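Local coordinates for F-BAR domain only protein 1 (Danio rerio, PDB 5JP2) that probably acts early in clathrin-mediated endocytosis, where its mu homology domain binds an Eps15 peptide, and may regulate Bmp signalling through uptake of Bmp receptors, at residues E25-Y30 with F275-Y280; R71-S76 with D258-G263; D163-P168 with K221-L226; H187-L192 with A228-L233. One frame throughout, in Å; residues are numbered along the deposited sequence. Where two conformers were deposited one is given.

How the contacts relate
Following the chain from its N terminus, residues 25-30 come first but find their partner only at 275-280, near the C terminus, so contact 1 closes the longest loop. Contact 2 lies within that span, joining 71-76 to 258-263, and the strand 258-261 then leads on to strand 266-283. Inside contact 2 fall contacts 3 and 4, which cross: 163-168, 187-192, 221-226 and 228-233 alternate along the chain. These two share strand 223-231 of one four-stranded sheet, their centres about 26 Å apart. Contact 1 ties central strands of the nine-stranded sheet, and contact 2 adds an edge strand to another sheet, its centre about 52 Å from that of contact 4.

Contact 1 of 4, residues E25-Y30 with F275-Y280; sequences EYINAY and FATGKY
Ile-27 O is approached from two directions. Gly-278 N donates to Ile-27 O at 2.8 Å along an almost straight line (169° at the hydrogen), although the donor stands above the carbonyl plane, and the Tyr-280 ring turns its edge the same way, with Tyr-280 CD2 3.9 Å from Ile-27 O. Earlier in the pair the pattern is regular: Ala-276 donates to Glu-25 O and accepts from Ile-27 N, and Ala-276 O also takes a CA-H contact from Tyr-26. These bonds join strands 17-31 and 266-283, parallel neighbours within the mixed sheet of the mu homology domain, and a beta bulge interrupts them. Gly-278 and Lys-279 stand opposite Asn-28 alone. The amide oxygen of Asn-28 fills in at the shift: OD1 lies 2.7 Å from Lys-279 N in a bent, weak hydrogen bond. Pairing resumes, one residue out of step, with Ala-29 N, which bonds Lys-279 O at 3.0 Å in the carbonyl plane. Past the bulge, Tyr-280 sends CG anti to its backbone N (chi1 -162°), which brings the ring over Ala-29. The methyl CB of Ala-29 sits 3.8 Å from the centroid of the Tyr-280 ring, a CH-pi contact over one face, while CG2 of Ile-27 lies 4.0 Å from CD2 of Tyr-280. The ring's far end is held elsewhere, OH bonding Leu-145 O. Phe-247 meets the ring edge-to-face. On the other face of the sheet, Tyr-26 CE1 rests 3.9 Å from Ala-276 CB, and Ala-276 also packs against an aromatic side chain of the bound peptide.

Contact 2 of 4, residues R71-S76 with D258-G263; sequences RLVNIS and DVELVG
Val-73 and Asp-258 meet in the close-packed part of this contact. Their side chains run alongside each other in the same direction, with Val-73 CG2 3.6 Å from Asp-258 CB, and both backbone bonds of the pair are made: Val-73 N to Asp-258 O at 2.9 Å, and Asp-258 N back to Val-73 O. Two residues along, Arg-71 and Glu-260 form a second hydrogen-bonded pair, Arg-71 N reaching Glu-260 O at 2.8 Å. Between them Leu-72 and Val-259 form the non-hydrogen-bonded pair and send their side chains to the other, buried face, where Val-259 also packs on Phe-70 and Met-268. On the same face as Val-73, toward Arg-71, the side-chain pairing is looser. Glu-260 is exposed, and although it lies side by side with Arg-71, its OE2 stays 3.7 Å from Arg-71 NE, a long salt bridge, with the guanidinium 88° to the carboxylate. The bend at chi3 (-60°) turns the arginine head away from its extended stem; NH1 forms its salt bridge with Asp-101 on the neighbouring strand 99-104. Val-262 crosses the arginine at about a right angle, its CG2 3.8 Å from CB of Arg-71 and equally near NH2, which gives the charged chain an apolar flank. Asp-258 OD1 takes the N-H of Val-259, from above the carboxylate plane, and a salt bridge from Lys-273. The arrangement is that of an antiparallel edge strand, 258-261, completing a four-stranded sheet of the mu homology domain, with Leu-72 and Val-259 on the buried face and Arg-71, Val-73, Asp-258 and Glu-260 on the other.

Contact 3 of 4, residues D163-P168 with K221-L226; sequences DYHCCP and KGSGTL. With ZN (zinc ion), chain E.
Tyr-164 and Gly-224 exchange backbone hydrogen bonds, Tyr-164 N reaching Gly-224 O at 3.1 Å and Gly-224 N returning to Tyr-164 O. Just beyond, where helix 219-222 passes into strand 223-231, Cys-166 N bonds Gly-222 O at 3.0 Å. Two polar side-chain bonds lie on the other face of the sheet from the tyrosine ring. Thr-225 OG1 donates to Asp-163 OD1 at 2.7 Å, nearly in line with the carboxylate C-O bond, and His-165 ND1 donates to Ser-223 OG at 3.2 Å, the hydroxyl lying close to the ring plane. Apolar contact belongs to Tyr-164. Its chi1 of 53° folds the ring back over the glycine, and Gly-224 CA sits 3.7 Å from the centroid of the Tyr-164 ring in a CH-pi contact. Tyr-164 CE2 touches Leu-226 CD2 at 4.0 Å. The metal bonds come last: His-165 NE2 and Cys-167 SG bind zinc, at modelled lengths that are short and doubtful. Ser-223 OG takes the ring's other nitrogen, ND1, and as a second-shell residue would help fix the imidazole's rotation. His-165 at the end of the strand and Cys-167 just past it, a His-X-Cys pair, thus supply two ligands to a zinc ion beside an antiparallel strand pair of the mu homology domain.

Contact 4 of 4, residues H187-L192 with A228-L233; sequences HSATDL and ASWQCL
Trp-230 meets Thr-190 and Ala-189 with the stem of its side chain. Its CB lies 3.5 Å from Thr-190 O and 4.3 Å from Leu-192 CD2, and CG and CD1 pass beside the methyl of Ala-189, CD1 being the nearer at 3.8 Å from its CB. With chi1 at 60°, CG stands between the backbone N and the carbonyl carbon, and from there the indole leads away from 187-192, to pack on Leu-185 and on Thr-158 and Val-160 of strand 157-166. The inner part of the side chain therefore serves the loop and the outer part the sheet. Beside it the backbones join through one antiparallel hydrogen-bonded pair: Thr-190 N reaches Gln-231 O at 3.0 Å, in the carbonyl plane, and Gln-231 N returns to Thr-190 O at 2.6 Å. The chain then turns a corner at Asp-191, and Leu-192 resumes contact through its CA-H, with Leu-192 CA 3.4 Å from Ser-229 O, as strand 192-195 begins. On the far side of the pair from the indole, the flat ends of Asp-191 and Gln-231 are stacked, their carboxylate and amide planes 26° apart. Asp-191 OD1 accepts from Thr-190 OG1 at 3.1 Å through its anti lone pair, which would limit the carboxylate's rotation. At the other end Ser-188 OG stands 3.7 Å from Cys-232 SG but takes its hydrogen bond with Asp-186. The apolar touch of Ala-189 on Trp-230 thus contrasts with the polar side chains of Thr-190, Asp-191 and Gln-231, which implies that two backbone bonds and a small apolar patch hold this turn against the edge of strand 223-231.

Contact 1 of 4, residues E25-Y30 with F275-Y280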
loop_
_atom_site.group_PDB
_atom_site.type_symbol
_atom_site.label_atom_id
_atom_site.label_comp_id
_atom_site.label_asym_id
_atom_site.label_seq_id
_atom_site.Cartn_x
_atom_site.Cartn_y
_atom_site.Cartn_z
ATOM N N GLU B 25 -0.496 1.804 1.527
ATOM C CA GLU B 25 0.901 1.422 1.645
ATOM C C GLU B 25 1.494 1.080 0.289
ATOM O O GLU B 25 0.861 0.396 -0.506
ATOM C CB GLU B 25 1.064 0.249 2.609
ATOM C CG GLU B 25 0.882 0.661 4.030
ATOM C CD GLU B 25 1.182 -0.422 5.009
ATOM O OE1 GLU B 25 1.553 -1.515 4.588
ATOM O OE2 GLU B 25 1.026 -0.187 6.214
ATOM N N TYR B 26 2.688 1.591 0.016
ATOM C CA TYR B 26 3.467 1.216 -1.155
ATOM C C TYR B 26 4.712 0.446 -0.737
ATOM O O TYR B 26 5.324 0.733 0.289
ATOM C CB TYR B 26 3.872 2.430 -1.974
ATOM C CG TYR B 26 2.713 3.094 -2.628
ATOM C CD1 TYR B 26 2.268 2.688 -3.869
ATOM C CD2 TYR B 26 2.044 4.118 -1.996
ATOM C CE1 TYR B 26 1.189 3.297 -4.458
ATOM C CE2 TYR B 26 0.977 4.732 -2.574
ATOM C CZ TYR B 26 0.548 4.322 -3.802
ATOM O OH TYR B 26 -0.525 4.956 -4.376
ATOM N N ILE B 27 5.088 -0.547 -1.530
ATOM C CA ILE B 27 6.215 -1.387 -1.178
ATOM C C ILE B 27 7.223 -1.409 -2.317
ATOM O O ILE B 27 6.873 -1.658 -3.475
ATOM C CB ILE B 27 5.774 -2.810 -0.779
ATOM C CG1 ILE B 27 6.995 -3.627 -0.359
ATOM C CG2 ILE B 27 4.969 -3.481 -1.872
ATOM C CD1 ILE B 27 6.690 -4.889 0.361
ATOM N N ASN B 28 8.470 -1.120 -1.980
ATOM C CA ASN B 28 9.596 -1.260 -2.881
ATOM C C ASN B 28 10.426 -2.438 -2.401
ATOM O O ASN B 28 10.582 -2.649 -1.203
ATOM C CB ASN B 28 10.447 0.005 -2.909
ATOM C CG ASN B 28 9.790 1.136 -3.652
ATOM O OD1 ASN B 28 8.917 0.928 -4.474
ATOM N ND2 ASN B 28 10.259 2.333 -3.414
ATOM N N ALA B 29 10.931 -3.230 -3.328
ATOM C CA ALA B 29 11.709 -4.384 -2.916
ATOM C C ALA B 29 12.762 -4.677 -3.970
ATOM O O ALA B 29 12.609 -4.315 -5.134
ATOM C CB ALA B 29 10.823 -5.609 -2.686
ATOM N N TYR B 30 13.850 -5.300 -3.537
ATOM C CA TYR B 30 14.896 -5.742 -4.449
ATOM C C TYR B 30 15.437 -7.081 -3.997
ATOM O O TYR B 30 15.934 -7.206 -2.880
ATOM C CB TYR B 30 16.023 -4.716 -4.540
ATOM C CG TYR B 30 17.051 -5.083 -5.573
ATOM C CD1 TYR B 30 16.674 -5.373 -6.867
ATOM C CD2 TYR B 30 18.396 -5.102 -5.268
ATOM C CE1 TYR B 30 17.589 -5.703 -7.819
ATOM C CE2 TYR B 30 19.333 -5.427 -6.224
ATOM C CZ TYR B 30 18.920 -5.725 -7.502
ATOM O OH TYR B 30 19.837 -6.051 -8.478
ATOM N N PHE B 275 -2.866 -1.606 -0.712
ATOM C CA PHE B 275 -1.443 -1.527 -0.945
ATOM C C PHE B 275 -1.133 -1.794 -2.406
ATOM O O PHE B 275 -1.928 -2.383 -3.133
ATOM C CB PHE B 275 -0.685 -2.475 -0.023
ATOM C CG PHE B 275 -1.045 -3.914 -0.181
ATOM C CD1 PHE B 275 -0.572 -4.650 -1.254
ATOM C CD2 PHE B 275 -1.808 -4.550 0.767
ATOM C CE1 PHE B 275 -0.873 -5.977 -1.384
ATOM C CE2 PHE B 275 -2.111 -5.879 0.645
ATOM C CZ PHE B 275 -1.646 -6.593 -0.429
ATOM N N ALA B 276 0.038 -1.340 -2.828
ATOM C CA ALA B 276 0.466 -1.501 -4.204
ATOM C C ALA B 276 1.985 -1.569 -4.257
ATOM O O ALA B 276 2.680 -1.079 -3.371
ATOM C CB ALA B 276 -0.040 -0.363 -5.085
ATOM N N THR B 277 2.488 -2.167 -5.328
ATOM C CA THR B 277 3.916 -2.177 -5.565
ATOM C C THR B 277 4.372 -0.814 -6.055
ATOM O O THR B 277 3.680 -0.142 -6.813
ATOM C CB THR B 277 4.308 -3.219 -6.606
ATOM O OG1 THR B 277 3.503 -3.068 -7.765
ATOM C CG2 THR B 277 4.169 -4.578 -6.080
ATOM N N GLY B 278 5.536 -0.406 -5.599
ATOM C CA GLY B 278 6.283 0.639 -6.251
ATOM C C GLY B 278 7.237 -0.030 -7.225
ATOM O O GLY B 278 6.808 -0.713 -8.156
ATOM N N LYS B 279 8.519 0.262 -7.092
ATOM C CA LYS B 279 9.552 -0.514 -7.761
ATOM C C LYS B 279 9.792 -1.805 -6.990
ATOM O O LYS B 279 10.294 -1.777 -5.866
ATOM C CB LYS B 279 10.820 0.324 -7.875
ATOM C CG LYS B 279 11.878 -0.252 -8.778
ATOM C CD LYS B 279 13.042 0.720 -8.954
ATOM C CE LYS B 279 13.809 0.899 -7.661
ATOM N NZ LYS B 279 14.828 1.975 -7.753
ATOM N N TYR B 280 9.480 -2.937 -7.602
ATOM C CA TYR B 280 9.519 -4.223 -6.916
ATOM C C TYR B 280 10.230 -5.196 -7.842
ATOM O O TYR B 280 9.643 -5.648 -8.823
ATOM C CB TYR B 280 8.092 -4.670 -6.589
ATOM C CG TYR B 280 7.925 -5.730 -5.543
ATOM C CD1 TYR B 280 8.141 -7.058 -5.846
ATOM C CD2 TYR B 280 7.505 -5.411 -4.261
ATOM C CE1 TYR B 280 7.984 -8.027 -4.913
ATOM C CE2 TYR B 280 7.323 -6.393 -3.306
ATOM C CZ TYR B 280 7.558 -7.698 -3.641
ATOM O OH TYR B 280 7.406 -8.691 -2.716
#

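Contact 2 of 4, residues R71-S76 with D258-G263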
loop_
_atom_site.group_PDB
_atom_site.type_symbol
_atom_site.label_atom_id
_atom_site.label_comp_id
_atom_site.label_asym_id
_atom_site.label_seq_id
_atom_site.Cartn_x
_atom_site.Cartn_y
_atom_site.Cartn_z
ATOM N N ARG B 71 -5.901 5.661 18.206
ATOM C CA ARG B 71 -4.762 4.853 18.613
ATOM C C ARG B 71 -4.193 4.108 17.410
ATOM O O ARG B 71 -4.948 3.547 16.613
ATOM C CB ARG B 71 -5.212 3.849 19.661
ATOM C CG ARG B 71 -4.129 3.139 20.391
ATOM C CD ARG B 71 -4.688 1.955 21.170
ATOM N NE ARG B 71 -5.678 2.357 22.159
ATOM C CZ ARG B 71 -5.391 2.864 23.350
ATOM N NH1 ARG B 71 -4.130 3.058 23.717
ATOM N NH2 ARG B 71 -6.375 3.192 24.170
ATOM N N LEU B 72 -2.868 4.076 17.286
ATOM C CA LEU B 72 -2.221 3.160 16.349
ATOM C C LEU B 72 -1.792 1.890 17.065
ATOM O O LEU B 72 -1.211 1.944 18.146
ATOM C CB LEU B 72 -1.007 3.804 15.697
ATOM C CG LEU B 72 -1.170 5.185 15.089
ATOM C CD1 LEU B 72 0.185 5.662 14.645
ATOM C CD2 LEU B 72 -2.125 5.136 13.924
ATOM N N VAL B 73 -2.038 0.745 16.436
ATOM C CA VAL B 73 -1.770 -0.543 17.056
ATOM C C VAL B 73 -0.969 -1.413 16.108
ATOM O O VAL B 73 -0.970 -1.206 14.894
ATOM C CB VAL B 73 -3.064 -1.269 17.465
ATOM C CG1 VAL B 73 -3.826 -0.461 18.485
ATOM C CG2 VAL B 73 -3.917 -1.496 16.257
ATOM N N ASN B 74 -0.292 -2.407 16.689
ATOM C CA ASN B 74 0.584 -3.325 15.960
ATOM C C ASN B 74 1.615 -2.560 15.138
ATOM O O ASN B 74 1.844 -2.843 13.963
ATOM C CB ASN B 74 -0.218 -4.283 15.079
ATOM C CG ASN B 74 0.621 -5.431 14.560
ATOM O OD1 ASN B 74 1.620 -5.809 15.170
ATOM N ND2 ASN B 74 0.228 -5.985 13.421
ATOM N N ILE B 75 2.251 -1.579 15.774
ATOM C CA ILE B 75 3.167 -0.680 15.096
ATOM C C ILE B 75 4.622 -1.046 15.340
ATOM O O ILE B 75 5.509 -0.251 15.040
ATOM C CB ILE B 75 2.889 0.767 15.500
ATOM C CG1 ILE B 75 2.969 0.902 17.011
ATOM C CG2 ILE B 75 1.515 1.172 15.016
ATOM C CD1 ILE B 75 2.960 2.309 17.468
ATOM N N SER B 76 4.884 -2.190 15.965
ATOM C CA SER B 76 6.256 -2.623 16.187
ATOM C C SER B 76 7.064 -2.694 14.896
ATOM O O SER B 76 8.278 -2.519 14.939
ATOM C CB SER B 76 6.272 -3.968 16.892
ATOM O OG SER B 76 5.640 -4.941 16.093
ATOM N N ASP B 258 -2.474 -0.741 12.286
ATOM C CA ASP B 258 -3.921 -0.599 12.283
ATOM C C ASP B 258 -4.291 0.596 13.157
ATOM O O ASP B 258 -3.479 1.084 13.942
ATOM C CB ASP B 258 -4.590 -1.884 12.778
ATOM C CG ASP B 258 -5.966 -2.076 12.215
ATOM O OD1 ASP B 258 -6.462 -1.181 11.509
ATOM O OD2 ASP B 258 -6.564 -3.124 12.498
ATOM N N VAL B 259 -5.526 1.068 13.017
ATOM C CA VAL B 259 -6.006 2.230 13.754
ATOM C C VAL B 259 -7.340 1.904 14.423
ATOM O O VAL B 259 -8.185 1.214 13.849
ATOM C CB VAL B 259 -6.129 3.454 12.824
ATOM C CG1 VAL B 259 -7.148 3.210 11.745
ATOM C CG2 VAL B 259 -6.448 4.690 13.614
ATOM N N GLU B 260 -7.513 2.362 15.655
ATOM C CA GLU B 260 -8.783 2.221 16.343
ATOM C C GLU B 260 -9.050 3.475 17.162
ATOM O O GLU B 260 -8.122 4.125 17.639
ATOM C CB GLU B 260 -8.814 0.980 17.237
ATOM C CG GLU B 260 -8.023 1.090 18.503
ATOM C CD GLU B 260 -7.886 -0.236 19.221
ATOM O OE1 GLU B 260 -8.085 -1.277 18.571
ATOM O OE2 GLU B 260 -7.600 -0.238 20.437
ATOM N N LEU B 261 -10.324 3.828 17.297
ATOM C CA LEU B 261 -10.700 5.025 18.033
ATOM C C LEU B 261 -10.626 4.774 19.527
ATOM O O LEU B 261 -10.713 3.639 19.988
ATOM C CB LEU B 261 -12.108 5.465 17.668
ATOM C CG LEU B 261 -12.371 5.864 16.226
ATOM C CD1 LEU B 261 -13.755 6.494 16.109
ATOM C CD2 LEU B 261 -11.313 6.799 15.738
ATOM N N VAL B 262 -10.461 5.845 20.289
ATOM C CA VAL B 262 -10.392 5.769 21.744
ATOM C C VAL B 262 -11.548 6.590 22.277
ATOM O O VAL B 262 -11.606 7.807 22.065
ATOM C CB VAL B 262 -9.062 6.279 22.298
ATOM C CG1 VAL B 262 -9.020 6.070 23.781
ATOM C CG2 VAL B 262 -7.917 5.563 21.636
ATOM N N GLY B 263 -12.472 5.933 22.951
ATOM C CA GLY B 263 -13.675 6.583 23.403
ATOM C C GLY B 263 -14.857 6.233 22.523
ATOM O O GLY B 263 -14.715 5.795 21.380
#

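Contact 3 of 4, residues D163-P168 with K221-L226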
loop_
_atom_site.group_PDB
_atom_site.type_symbol
_atom_site.label_atom_id
_atom_site.label_comp_id
_atom_site.label_asym_id
_atom_site.label_seq_id
_atom_site.Cartn_x
_atom_site.Cartn_y
_atom_site.Cartn_z
ATOM N N ASP B 163 11.274 -17.500 -10.597
ATOM C CA ASP B 163 10.390 -18.214 -9.689
ATOM C C ASP B 163 9.750 -17.214 -8.731
ATOM O O ASP B 163 10.411 -16.305 -8.237
ATOM C CB ASP B 163 11.136 -19.297 -8.910
ATOM C CG ASP B 163 11.749 -20.358 -9.812
ATOM O OD1 ASP B 163 11.284 -20.521 -10.951
ATOM O OD2 ASP B 163 12.695 -21.046 -9.384
ATOM N N TYR B 164 8.453 -17.352 -8.506
ATOM C CA TYR B 164 7.749 -16.496 -7.568
ATOM C C TYR B 164 6.972 -17.331 -6.570
ATOM O O TYR B 164 6.465 -18.407 -6.887
ATOM C CB TYR B 164 6.814 -15.518 -8.280
ATOM C CG TYR B 164 5.835 -16.128 -9.258
ATOM C CD1 TYR B 164 4.583 -16.563 -8.852
ATOM C CD2 TYR B 164 6.166 -16.253 -10.592
ATOM C CE1 TYR B 164 3.702 -17.099 -9.750
ATOM C CE2 TYR B 164 5.294 -16.786 -11.494
ATOM C CZ TYR B 164 4.067 -17.210 -11.074
ATOM O OH TYR B 164 3.207 -17.744 -11.997
ATOM N N HIS B 165 6.921 -16.838 -5.350
ATOM C CA HIS B 165 6.357 -17.583 -4.246
ATOM C C HIS B 165 5.573 -16.612 -3.385
ATOM O O HIS B 165 6.152 -15.680 -2.825
ATOM C CB HIS B 165 7.482 -18.257 -3.458
ATOM C CG HIS B 165 7.042 -18.878 -2.183
ATOM N ND1 HIS B 165 5.949 -19.705 -2.093
ATOM C CD2 HIS B 165 7.538 -18.766 -0.934
ATOM C CE1 HIS B 165 5.792 -20.078 -0.837
ATOM N NE2 HIS B 165 6.748 -19.525 -0.114
ATOM N N CYS B 166 4.281 -16.864 -3.232
ATOM C CA CYS B 166 3.417 -16.048 -2.393
ATOM C C CYS B 166 3.224 -16.838 -1.117
ATOM O O CYS B 166 2.597 -17.896 -1.125
ATOM C CB CYS B 166 2.092 -15.767 -3.091
ATOM S SG CYS B 166 0.951 -14.834 -2.151
ATOM N N CYS B 167 3.698 -16.299 -0.013
ATOM C CA CYS B 167 3.937 -17.228 1.055
ATOM C C CYS B 167 3.087 -16.884 2.257
ATOM O O CYS B 167 2.878 -15.706 2.559
ATOM C CB CYS B 167 5.420 -17.200 1.458
ATOM S SG CYS B 167 5.943 -18.493 2.589
ATOM N N PRO B 168 2.602 -17.892 2.972
ATOM C CA PRO B 168 1.790 -17.617 4.165
ATOM C C PRO B 168 2.585 -16.973 5.282
ATOM O O PRO B 168 2.036 -16.171 6.041
ATOM C CB PRO B 168 1.285 -19.009 4.568
ATOM C CG PRO B 168 1.452 -19.860 3.327
ATOM C CD PRO B 168 2.645 -19.317 2.623
ATOM N N LYS B 221 -2.104 -22.223 -6.090
ATOM C CA LYS B 221 -2.560 -20.876 -6.398
ATOM C C LYS B 221 -1.453 -19.853 -6.203
ATOM O O LYS B 221 -1.443 -18.822 -6.881
ATOM C CB LYS B 221 -3.760 -20.514 -5.530
ATOM C CG LYS B 221 -4.894 -21.501 -5.599
ATOM C CD LYS B 221 -5.622 -21.442 -6.911
ATOM C CE LYS B 221 -6.853 -22.321 -6.854
ATOM N NZ LYS B 221 -7.673 -22.186 -8.082
ATOM N N GLY B 222 -0.512 -20.125 -5.304
ATOM C CA GLY B 222 0.444 -19.122 -4.888
ATOM C C GLY B 222 1.840 -19.124 -5.478
ATOM O O GLY B 222 2.559 -18.135 -5.334
ATOM N N SER B 223 2.253 -20.188 -6.144
ATOM C CA SER B 223 3.626 -20.300 -6.597
ATOM C C SER B 223 3.668 -20.530 -8.097
ATOM O O SER B 223 2.690 -20.966 -8.703
ATOM C CB SER B 223 4.337 -21.442 -5.882
ATOM O OG SER B 223 4.368 -21.195 -4.494
ATOM N N GLY B 224 4.816 -20.253 -8.697
ATOM C CA GLY B 224 4.920 -20.408 -10.130
ATOM C C GLY B 224 6.316 -20.102 -10.606
ATOM O O GLY B 224 7.218 -19.824 -9.823
ATOM N N THR B 225 6.473 -20.165 -11.922
ATOM C CA THR B 225 7.747 -19.935 -12.579
ATOM C C THR B 225 7.467 -19.476 -13.999
ATOM O O THR B 225 6.402 -19.749 -14.542
ATOM C CB THR B 225 8.606 -21.193 -12.582
ATOM O OG1 THR B 225 9.836 -20.914 -13.242
ATOM C CG2 THR B 225 7.907 -22.283 -13.333
ATOM N N LEU B 226 8.397 -18.723 -14.575
ATOM C CA LEU B 226 8.268 -18.290 -15.961
ATOM C C LEU B 226 9.653 -17.969 -16.507
ATOM O O LEU B 226 10.584 -17.700 -15.749
ATOM C CB LEU B 226 7.341 -17.078 -16.086
ATOM C CG LEU B 226 7.675 -15.807 -15.301
ATOM C CD1 LEU B 226 8.649 -14.924 -16.049
ATOM C CD2 LEU B 226 6.431 -15.019 -14.935
HETATM ZN ZN ZN E . 7.152 -19.656 1.625
#

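Contact 4 of 4, residues H187-L192 with A228-L233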
loop_
_atom_site.group_PDB
_atom_site.type_symbol
_atom_site.label_atom_id
_atom_site.label_comp_id
_atom_site.label_asym_id
_atom_site.label_seq_id
_atom_site.Cartn_x
_atom_site.Cartn_y
_atom_site.Cartn_z
ATOM N N HIS B 187 14.447 -3.778 -28.929
ATOM C CA HIS B 187 13.793 -4.166 -30.172
ATOM C C HIS B 187 14.736 -4.875 -31.130
ATOM O O HIS B 187 14.304 -5.296 -32.200
ATOM C CB HIS B 187 13.165 -2.949 -30.850
ATOM C CG HIS B 187 14.143 -1.874 -31.194
ATOM N ND1 HIS B 187 15.216 -2.086 -32.028
ATOM C CD2 HIS B 187 14.206 -0.575 -30.824
ATOM C CE1 HIS B 187 15.906 -0.968 -32.149
ATOM N NE2 HIS B 187 15.313 -0.034 -31.429
ATOM N N SER B 188 16.008 -4.993 -30.788
ATOM C CA SER B 188 16.987 -5.702 -31.594
ATOM C C SER B 188 17.042 -7.189 -31.285
ATOM O O SER B 188 17.861 -7.897 -31.870
ATOM C CB SER B 188 18.370 -5.096 -31.385
ATOM O OG SER B 188 18.865 -5.428 -30.106
ATOM N N ALA B 189 16.212 -7.673 -30.372
ATOM C CA ALA B 189 16.248 -9.066 -29.959
ATOM C C ALA B 189 15.445 -9.926 -30.924
ATOM O O ALA B 189 14.438 -9.488 -31.481
ATOM C CB ALA B 189 15.711 -9.221 -28.542
ATOM N N THR B 190 15.914 -11.154 -31.140
ATOM C CA THR B 190 15.270 -12.079 -32.065
ATOM C C THR B 190 15.203 -13.463 -31.440
ATOM O O THR B 190 15.834 -13.735 -30.420
ATOM C CB THR B 190 16.029 -12.177 -33.394
ATOM O OG1 THR B 190 17.400 -12.488 -33.131
ATOM C CG2 THR B 190 15.962 -10.866 -34.152
ATOM N N ASP B 191 14.426 -14.343 -32.075
ATOM C CA ASP B 191 14.291 -15.741 -31.654
ATOM C C ASP B 191 13.678 -15.827 -30.262
ATOM O O ASP B 191 14.168 -16.526 -29.375
ATOM C CB ASP B 191 15.634 -16.464 -31.705
ATOM C CG ASP B 191 16.215 -16.502 -33.096
ATOM O OD1 ASP B 191 16.770 -15.471 -33.529
ATOM O OD2 ASP B 191 16.119 -17.558 -33.755
ATOM N N LEU B 192 12.575 -15.118 -30.095
ATOM C CA LEU B 192 11.921 -15.009 -28.807
ATOM C C LEU B 192 11.155 -16.264 -28.469
ATOM O O LEU B 192 10.300 -16.707 -29.234
ATOM C CB LEU B 192 10.951 -13.840 -28.819
ATOM C CG LEU B 192 11.353 -12.599 -28.059
ATOM C CD1 LEU B 192 10.325 -11.527 -28.304
ATOM C CD2 LEU B 192 11.431 -12.945 -26.603
ATOM N N ALA B 228 12.068 -16.743 -20.351
ATOM C CA ALA B 228 12.135 -16.255 -21.715
ATOM C C ALA B 228 13.569 -16.346 -22.198
ATOM O O ALA B 228 14.503 -16.317 -21.398
ATOM C CB ALA B 228 11.637 -14.816 -21.818
ATOM N N SER B 229 13.730 -16.451 -23.515
ATOM C CA SER B 229 15.036 -16.511 -24.152
ATOM C C SER B 229 14.976 -15.775 -25.476
ATOM O O SER B 229 13.915 -15.668 -26.089
ATOM C CB SER B 229 15.481 -17.942 -24.400
ATOM O OG SER B 229 14.548 -18.576 -25.246
ATOM N N TRP B 230 16.125 -15.278 -25.917
ATOM C CA TRP B 230 16.214 -14.544 -27.170
ATOM C C TRP B 230 17.660 -14.565 -27.647
ATOM O O TRP B 230 18.547 -15.095 -26.975
ATOM C CB TRP B 230 15.718 -13.113 -26.988
ATOM C CG TRP B 230 16.504 -12.359 -25.965
ATOM C CD1 TRP B 230 17.594 -11.580 -26.183
ATOM C CD2 TRP B 230 16.260 -12.323 -24.562
ATOM N NE1 TRP B 230 18.048 -11.061 -25.003
ATOM C CE2 TRP B 230 17.239 -11.499 -23.991
ATOM C CE3 TRP B 230 15.297 -12.897 -23.733
ATOM C CZ2 TRP B 230 17.290 -11.242 -22.635
ATOM C CZ3 TRP B 230 15.348 -12.641 -22.394
ATOM C CH2 TRP B 230 16.337 -11.821 -21.854
ATOM N N GLN B 231 17.895 -13.971 -28.815
ATOM C CA GLN B 231 19.231 -13.829 -29.373
ATOM C C GLN B 231 19.491 -12.350 -29.574
ATOM O O GLN B 231 18.587 -11.606 -29.955
ATOM C CB GLN B 231 19.400 -14.550 -30.709
ATOM C CG GLN B 231 19.529 -16.052 -30.600
ATOM C CD GLN B 231 19.449 -16.726 -31.951
ATOM O OE1 GLN B 231 19.499 -16.063 -32.986
ATOM N NE2 GLN B 231 19.256 -18.038 -31.949
ATOM N N CYS B 232 20.721 -11.926 -29.306
ATOM C CA CYS B 232 21.113 -10.531 -29.457
ATOM C C CYS B 232 22.474 -10.485 -30.130
ATOM O O CYS B 232 23.443 -11.044 -29.610
ATOM C CB CYS B 232 21.151 -9.821 -28.103
ATOM S SG CYS B 232 20.551 -8.125 -28.144
ATOM N N LEU B 233 22.546 -9.816 -31.284
ATOM C CA LEU B 233 23.782 -9.818 -32.059
ATOM C C LEU B 233 24.938 -9.202 -31.282
ATOM O O LEU B 233 26.087 -9.614 -31.461
ATOM C CB LEU B 233 23.577 -9.080 -33.382
#